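Local coordinates for uncharacterized protein AF_1514 (Archaeoglobus fulgidus DSM 4304, PDB 3C0F), which is of unknown function but belongs to the DUF5619 family and has a hot dog fold, at residues V15-A20 with N75-Y80; I35-H40 with Y80-V85. One frame throughout, in Å; residues are numbered along the deposited sequence.

Contact 1: residues V15-A20 with N75-Y80; sequences VSLEEA and NQFEFY
Water 1 is gripped from both segments: Val15 N donates to it at 3.0 Å, Asn75 ND2 does likewise, and Gln76 OE1, a likely acceptor, lies 2.7 Å from it. Water 2 bridges Val15 O and Gln76 NE2, so the carboxamide of Gln76 has one water at its oxygen and another at its nitrogen, which probably favours this orientation of the amide. Gln76 folds back to get there, its chain bent at chi2 (-94°), and its CG lies over one face of the Phe77 ring, toward the rim.

Beyond the waters the contact is apolar. The first turn of helix 17-23 packs on the antiparallel sheet at strand 77-84, consistent with the helix-on-sheet packing of a hot dog fold. Ala20 CB lies 3.5 Å from Phe77 CD2, Leu17 CB touches Phe77 CE1, and Leu17 CA sits off-centre over the ring, 4.1 Å from its centroid and 30° off the normal. Val15 O approaches the same ring at its edge, 3.6 Å from Phe77 CE2. Phe79 places CZ 3.8 Å from Ala20 CB. A capping box closes the helix start, Glu19 N bonding to Ser16 OG at 3.1 Å and Ser16 N to Glu19 OE1. Asn75 OD1 is held by Leu11 N. The chemistry thus implies a helix seated on two aromatic rings by dispersion, with directional polar links, all through water, at the Val15 end alone.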
loop_
_atom_site.group_PDB
_atom_site.type_symbol
_atom_site.label_atom_id
_atom_site.label_comp_id
_atom_site.label_asym_id
_atom_site.label_seq_id
_atom_site.Cartn_x
_atom_site.Cartn_y
_atom_site.Cartn_z
ATOM N N VAL A 15 -1.510 0.533 -15.558
ATOM C CA VAL A 15 -0.156 1.065 -15.419
ATOM C C VAL A 15 0.864 0.280 -16.238
ATOM O O VAL A 15 0.751 -0.942 -16.392
ATOM C CB VAL A 15 0.311 1.137 -13.932
ATOM C CG1 VAL A 15 -0.495 2.178 -13.161
ATOM C CG2 VAL A 15 0.241 -0.235 -13.251
ATOM N N SER A 16 1.851 0.999 -16.763
ATOM C CA SER A 16 2.998 0.392 -17.425
ATOM C C SER A 16 4.023 -0.008 -16.372
ATOM O O SER A 16 3.888 0.352 -15.199
ATOM C CB SER A 16 3.626 1.384 -18.403
ATOM O OG SER A 16 4.248 2.448 -17.699
ATOM N N LEU A 17 5.047 -0.747 -16.789
ATOM C CA LEU A 17 6.130 -1.124 -15.883
ATOM C C LEU A 17 6.815 0.110 -15.284
ATOM O O LEU A 17 7.043 0.164 -14.074
ATOM C CB LEU A 17 7.146 -2.030 -16.593
ATOM C CG LEU A 17 8.495 -2.326 -15.920
ATOM C CD1 LEU A 17 8.345 -2.956 -14.530
ATOM C CD2 LEU A 17 9.343 -3.207 -16.825
ATOM N N GLU A 18 7.118 1.094 -16.133
ATOM C CA GLU A 18 7.771 2.335 -15.705
ATOM C C GLU A 18 6.912 3.103 -14.695
ATOM O O GLU A 18 7.410 3.553 -13.663
ATOM C CB GLU A 18 8.099 3.221 -16.914
ATOM C CG GLU A 18 8.772 4.550 -16.562
ATOM C CD GLU A 18 9.227 5.344 -17.780
ATOM O OE1 GLU A 18 8.775 5.054 -18.908
ATOM O OE2 GLU A 18 10.044 6.273 -17.602
ATOM N N GLU A 19 5.624 3.239 -15.005
ATOM C CA GLU A 19 4.678 3.919 -14.121
ATOM C C GLU A 19 4.556 3.223 -12.767
ATOM O O GLU A 19 4.575 3.886 -11.725
ATOM C CB GLU A 19 3.307 4.035 -14.789
ATOM C CG GLU A 19 3.253 5.079 -15.897
ATOM C CD GLU A 19 1.968 5.029 -16.707
ATOM O OE1 GLU A 19 1.264 3.995 -16.675
ATOM O OE2 GLU A 19 1.669 6.032 -17.388
ATOM N N ALA A 20 4.440 1.894 -12.793
ATOM C CA ALA A 20 4.329 1.094 -11.575
ATOM C C ALA A 20 5.589 1.187 -10.714
ATOM O O ALA A 20 5.500 1.282 -9.484
ATOM C CB ALA A 20 4.021 -0.361 -11.914
ATOM N N ASN A 75 -0.776 -2.846 -8.950
ATOM C CA ASN A 75 -1.588 -3.691 -9.832
ATOM C C ASN A 75 -0.917 -5.055 -10.082
ATOM O O ASN A 75 -0.673 -5.796 -9.126
ATOM C CB ASN A 75 -1.961 -2.945 -11.126
ATOM C CG ASN A 75 -2.902 -1.770 -10.873
ATOM O OD1 ASN A 75 -3.257 -1.474 -9.728
ATOM N ND2 ASN A 75 -3.308 -1.092 -11.947
ATOM N N GLN A 76 -0.585 -5.366 -11.337
ATOM C CA GLN A 76 -0.008 -6.672 -11.689
ATOM C C GLN A 76 1.483 -6.838 -11.358
ATOM O O GLN A 76 2.034 -7.933 -11.502
ATOM C CB GLN A 76 -0.250 -6.997 -13.172
ATOM C CG GLN A 76 0.546 -6.144 -14.162
ATOM C CD GLN A 76 -0.221 -4.934 -14.667
ATOM O OE1 GLN A 76 -0.941 -4.276 -13.914
ATOM N NE2 GLN A 76 -0.068 -4.635 -15.954
ATOM N N PHE A 77 2.132 -5.756 -10.936
ATOM C CA PHE A 77 3.580 -5.764 -10.696
ATOM C C PHE A 77 3.915 -5.951 -9.219
ATOM O O PHE A 77 3.227 -5.417 -8.351
ATOM C CB PHE A 77 4.219 -4.467 -11.209
ATOM C CG PHE A 77 4.033 -4.234 -12.681
ATOM C CD1 PHE A 77 4.927 -4.776 -13.603
ATOM C CD2 PHE A 77 2.964 -3.467 -13.148
ATOM C CE1 PHE A 77 4.758 -4.565 -14.973
ATOM C CE2 PHE A 77 2.786 -3.249 -14.519
ATOM C CZ PHE A 77 3.682 -3.802 -15.432
ATOM N N GLU A 78 4.968 -6.719 -8.943
ATOM C CA GLU A 78 5.504 -6.832 -7.584
ATOM C C GLU A 78 6.954 -6.379 -7.585
ATOM O O GLU A 78 7.745 -6.802 -8.432
ATOM C CB GLU A 78 5.395 -8.258 -7.025
ATOM C CG GLU A 78 3.996 -8.863 -7.068
ATOM C CD GLU A 78 3.769 -9.678 -8.324
ATOM O OE1 GLU A 78 4.648 -10.498 -8.660
ATOM O OE2 GLU A 78 2.716 -9.503 -8.974
ATOM N N PHE A 79 7.283 -5.511 -6.635
ATOM C CA PHE A 79 8.626 -4.958 -6.505
ATOM C C PHE A 79 9.198 -5.340 -5.149
ATOM O O PHE A 79 8.552 -5.150 -4.123
ATOM C CB PHE A 79 8.587 -3.432 -6.628
ATOM C CG PHE A 79 8.078 -2.943 -7.953
ATOM C CD1 PHE A 79 8.956 -2.723 -9.005
ATOM C CD2 PHE A 79 6.719 -2.698 -8.148
ATOM C CE1 PHE A 79 8.492 -2.270 -10.243
ATOM C CE2 PHE A 79 6.243 -2.245 -9.382
ATOM C CZ PHE A 79 7.131 -2.036 -10.430
ATOM N N TYR A 80 10.415 -5.873 -5.153
ATOM C CA TYR A 80 11.072 -6.275 -3.916
ATOM C C TYR A 80 12.249 -5.349 -3.620
ATOM O O TYR A 80 13.204 -5.272 -4.402
ATOM C CB TYR A 80 11.510 -7.741 -3.997
ATOM C CG TYR A 80 10.349 -8.703 -4.112
ATOM C CD1 TYR A 80 9.788 -9.287 -2.976
ATOM C CD2 TYR A 80 9.795 -9.016 -5.356
ATOM C CE1 TYR A 80 8.708 -10.166 -3.077
ATOM C CE2 TYR A 80 8.718 -9.891 -5.468
ATOM C CZ TYR A 80 8.180 -10.458 -4.324
ATOM O OH TYR A 80 7.116 -11.322 -4.432
HETATM O O HOH W 1 -2.403 -2.099 -14.494
HETATM O O HOH W 2 -1.429 -2.530 -17.556
#

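Contact 2: residues I35-H40 with Y80-V85; sequences ILLSVH and YFRIEV
This contact is an antiparallel strand pairing with a classic beta bulge, joining strands 33-41 and 77-84, the two inner strands of the chain's four-stranded antiparallel sheet. The segment axes run at 158° with a closest approach of 4.6 Å. Ile35 and Arg82 form a hydrogen-bonded pair with bonds in both directions, Leu36 and Phe81 a non-hydrogen-bonded pair. The register then slips by one: Tyr80 O accepts from Leu37 N at 2.8 Å and, weakly, from Ser38 N, while Tyr80 N donates to Ser38 O in a nearly straight bond (173°).

Leu36 and Phe81 share one face of the sheet. With CG anti to the backbone N (chi1 -177°), Leu36 sets CD1 over the centre of the Phe81 ring, a CH-pi contact 4.0 Å from the centroid. The other face carries Ile35, Ser38, Tyr80 and Arg82; there Ser38 OG, bonded to Trp59 O, lies obliquely to the Tyr80 ring.

Ile35 and Arg82 run side by side, with Ile35 CB over one guanidinium face, and Leu37 CD2 comes 3.6 Å from Arg82 NH1, whose hydrogen-bond acceptor is Arg66 O. In a side-on salt bridge nearly in the guanidinium plane, Glu84 OE2 takes Arg82 NE on its anti lone pair at 2.9 Å, and NH2 at 3.1 Å. An alanine in place of Glu84 would probably leave both nitrogens without their carboxylate partner, the guanidinium still held at NH1 but freer to turn. Across the strands, Glu84 OE2 lies 3.7 Å from Ile35 CG1.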
loop_
_atom_site.group_PDB
_atom_site.type_symbol
_atom_site.label_atom_id
_atom_site.label_comp_id
_atom_site.label_asym_id
_atom_site.label_seq_id
_atom_site.Cartn_x
_atom_site.Cartn_y
_atom_site.Cartn_z
ATOM N N ILE A 35 16.507 0.260 -2.274
ATOM C CA ILE A 35 17.302 -0.489 -3.243
ATOM C C ILE A 35 16.400 -1.531 -3.902
ATOM O O ILE A 35 16.054 -2.540 -3.283
ATOM C CB ILE A 35 18.516 -1.199 -2.569
ATOM C CG1 ILE A 35 19.293 -0.246 -1.635
ATOM C CG2 ILE A 35 19.404 -1.891 -3.614
ATOM C CD1 ILE A 35 19.853 1.007 -2.295
ATOM N N LEU A 36 16.016 -1.281 -5.150
ATOM C CA LEU A 36 15.164 -2.217 -5.882
ATOM C C LEU A 36 15.960 -3.447 -6.305
ATOM O O LEU A 36 16.938 -3.342 -7.051
ATOM C CB LEU A 36 14.508 -1.553 -7.096
ATOM C CG LEU A 36 13.533 -2.427 -7.899
ATOM C CD1 LEU A 36 12.387 -2.978 -7.040
ATOM C CD2 LEU A 36 12.986 -1.645 -9.078
ATOM N N LEU A 37 15.528 -4.609 -5.822
ATOM C CA LEU A 37 16.243 -5.860 -6.064
ATOM C C LEU A 37 15.656 -6.663 -7.225
ATOM O O LEU A 37 16.396 -7.188 -8.057
ATOM C CB LEU A 37 16.294 -6.706 -4.785
ATOM C CG LEU A 37 17.049 -6.105 -3.594
ATOM C CD1 LEU A 37 16.722 -6.872 -2.317
ATOM C CD2 LEU A 37 18.556 -6.062 -3.832
ATOM N N SER A 38 14.330 -6.761 -7.276
ATOM C CA SER A 38 13.667 -7.530 -8.330
ATOM C C SER A 38 12.256 -7.031 -8.631
ATOM O O SER A 38 11.631 -6.359 -7.808
ATOM C CB SER A 38 13.640 -9.025 -7.974
ATOM O OG SER A 38 12.793 -9.278 -6.869
ATOM N N VAL A 39 11.775 -7.366 -9.824
ATOM C CA VAL A 39 10.417 -7.043 -10.248
ATOM C C VAL A 39 9.807 -8.252 -10.951
ATOM O O VAL A 39 10.516 -9.022 -11.602
ATOM C CB VAL A 39 10.365 -5.785 -11.170
ATOM C CG1 VAL A 39 11.202 -5.982 -12.427
ATOM C CG2 VAL A 39 8.920 -5.432 -11.543
ATOM N N HIS A 40 8.498 -8.409 -10.799
ATOM C CA HIS A 40 7.746 -9.440 -11.498
ATOM C C HIS A 40 6.428 -8.875 -12.006
ATOM O O HIS A 40 5.751 -8.124 -11.302
ATOM C CB HIS A 40 7.493 -10.637 -10.579
ATOM C CG HIS A 40 6.667 -11.720 -11.204
ATOM N ND1 HIS A 40 5.385 -12.012 -10.790
ATOM C CD2 HIS A 40 6.941 -12.581 -12.214
ATOM C CE1 HIS A 40 4.906 -13.008 -11.514
ATOM N NE2 HIS A 40 5.829 -13.368 -12.389
ATOM N N TYR A 80 10.415 -5.873 -5.153
ATOM C CA TYR A 80 11.072 -6.275 -3.916
ATOM C C TYR A 80 12.249 -5.349 -3.620
ATOM O O TYR A 80 13.204 -5.272 -4.402
ATOM C CB TYR A 80 11.510 -7.741 -3.997
ATOM C CG TYR A 80 10.349 -8.703 -4.112
ATOM C CD1 TYR A 80 9.788 -9.287 -2.976
ATOM C CD2 TYR A 80 9.795 -9.016 -5.356
ATOM C CE1 TYR A 80 8.708 -10.166 -3.077
ATOM C CE2 TYR A 80 8.718 -9.891 -5.468
ATOM C CZ TYR A 80 8.180 -10.458 -4.324
ATOM O OH TYR A 80 7.116 -11.322 -4.432
ATOM N N PHE A 81 12.156 -4.646 -2.490
ATOM C CA PHE A 81 13.153 -3.663 -2.066
ATOM C C PHE A 81 13.930 -4.114 -0.833
ATOM O O PHE A 81 13.373 -4.765 0.056
ATOM C CB PHE A 81 12.470 -2.346 -1.674
ATOM C CG PHE A 81 11.880 -1.575 -2.819
ATOM C CD1 PHE A 81 12.638 -0.625 -3.501
ATOM C CD2 PHE A 81 10.547 -1.752 -3.180
ATOM C CE1 PHE A 81 12.082 0.114 -4.552
ATOM C CE2 PHE A 81 9.983 -1.020 -4.228
ATOM C CZ PHE A 81 10.753 -0.081 -4.912
ATOM N N ARG A 82 15.211 -3.746 -0.786
ATOM C CA ARG A 82 15.937 -3.632 0.477
ATOM C C ARG A 82 15.945 -2.153 0.870
ATOM O O ARG A 82 16.609 -1.332 0.231
ATOM C CB ARG A 82 17.366 -4.185 0.371
ATOM C CG ARG A 82 18.175 -4.084 1.684
ATOM C CD ARG A 82 19.576 -4.692 1.575
ATOM N NE ARG A 82 20.451 -3.930 0.682
ATOM C CZ ARG A 82 20.898 -4.364 -0.497
ATOM N NH1 ARG A 82 20.573 -5.571 -0.944
ATOM N NH2 ARG A 82 21.686 -3.590 -1.230
ATOM N N ILE A 83 15.174 -1.815 1.901
ATOM C CA ILE A 83 15.144 -0.453 2.422
ATOM C C ILE A 83 16.328 -0.279 3.367
ATOM O O ILE A 83 16.421 -0.957 4.394
ATOM C CB ILE A 83 13.812 -0.122 3.157
ATOM C CG1 ILE A 83 12.585 -0.396 2.265
ATOM C CG2 ILE A 83 13.824 1.320 3.699
ATOM C CD1 ILE A 83 12.487 0.453 0.987
ATOM N N GLU A 84 17.242 0.609 2.990
ATOM C CA GLU A 84 18.410 0.912 3.805
ATOM C C GLU A 84 18.192 2.206 4.575
ATOM O O GLU A 84 17.661 3.182 4.037
ATOM C CB GLU A 84 19.673 0.993 2.942
ATOM C CG GLU A 84 20.074 -0.351 2.326
ATOM C CD GLU A 84 21.343 -0.288 1.489
ATOM O OE1 GLU A 84 21.954 0.801 1.371
ATOM O OE2 GLU A 84 21.730 -1.342 0.945
ATOM N N VAL A 85 18.586 2.191 5.845
ATOM C CA VAL A 85 18.469 3.356 6.722
ATOM C C VAL A 85 19.841 3.770 7.260
ATOM O O VAL A 85 20.790 2.977 7.237
ATOM C CB VAL A 85 17.472 3.113 7.892
ATOM C CG1 VAL A 85 16.043 2.942 7.366
ATOM C CG2 VAL A 85 17.890 1.911 8.740
#

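Overall arrangement
Contacts 1 and 2 lie along one strand, 77-84, share Tyr80, and have centres about 13 Å apart. Contact 1 places helix 17-23 against the start of that strand; contact 2 pairs its later part with strand 33-41, which follows the helix in the chain. Their segments alternate in sequence, so helix and neighbouring strand both come back to the same strand. Packing continues between them: Phe79 CE1 lies 3.4 Å from Val39 CG2, and Phe79 CB is 3.8 Å from Leu36 CD1. A polar link runs from Glu78 OE1 to His40 ND1, 2.7 Å apart, a probable hydrogen bond. Leu17 also touches Val39, carrying the helix onto both strands.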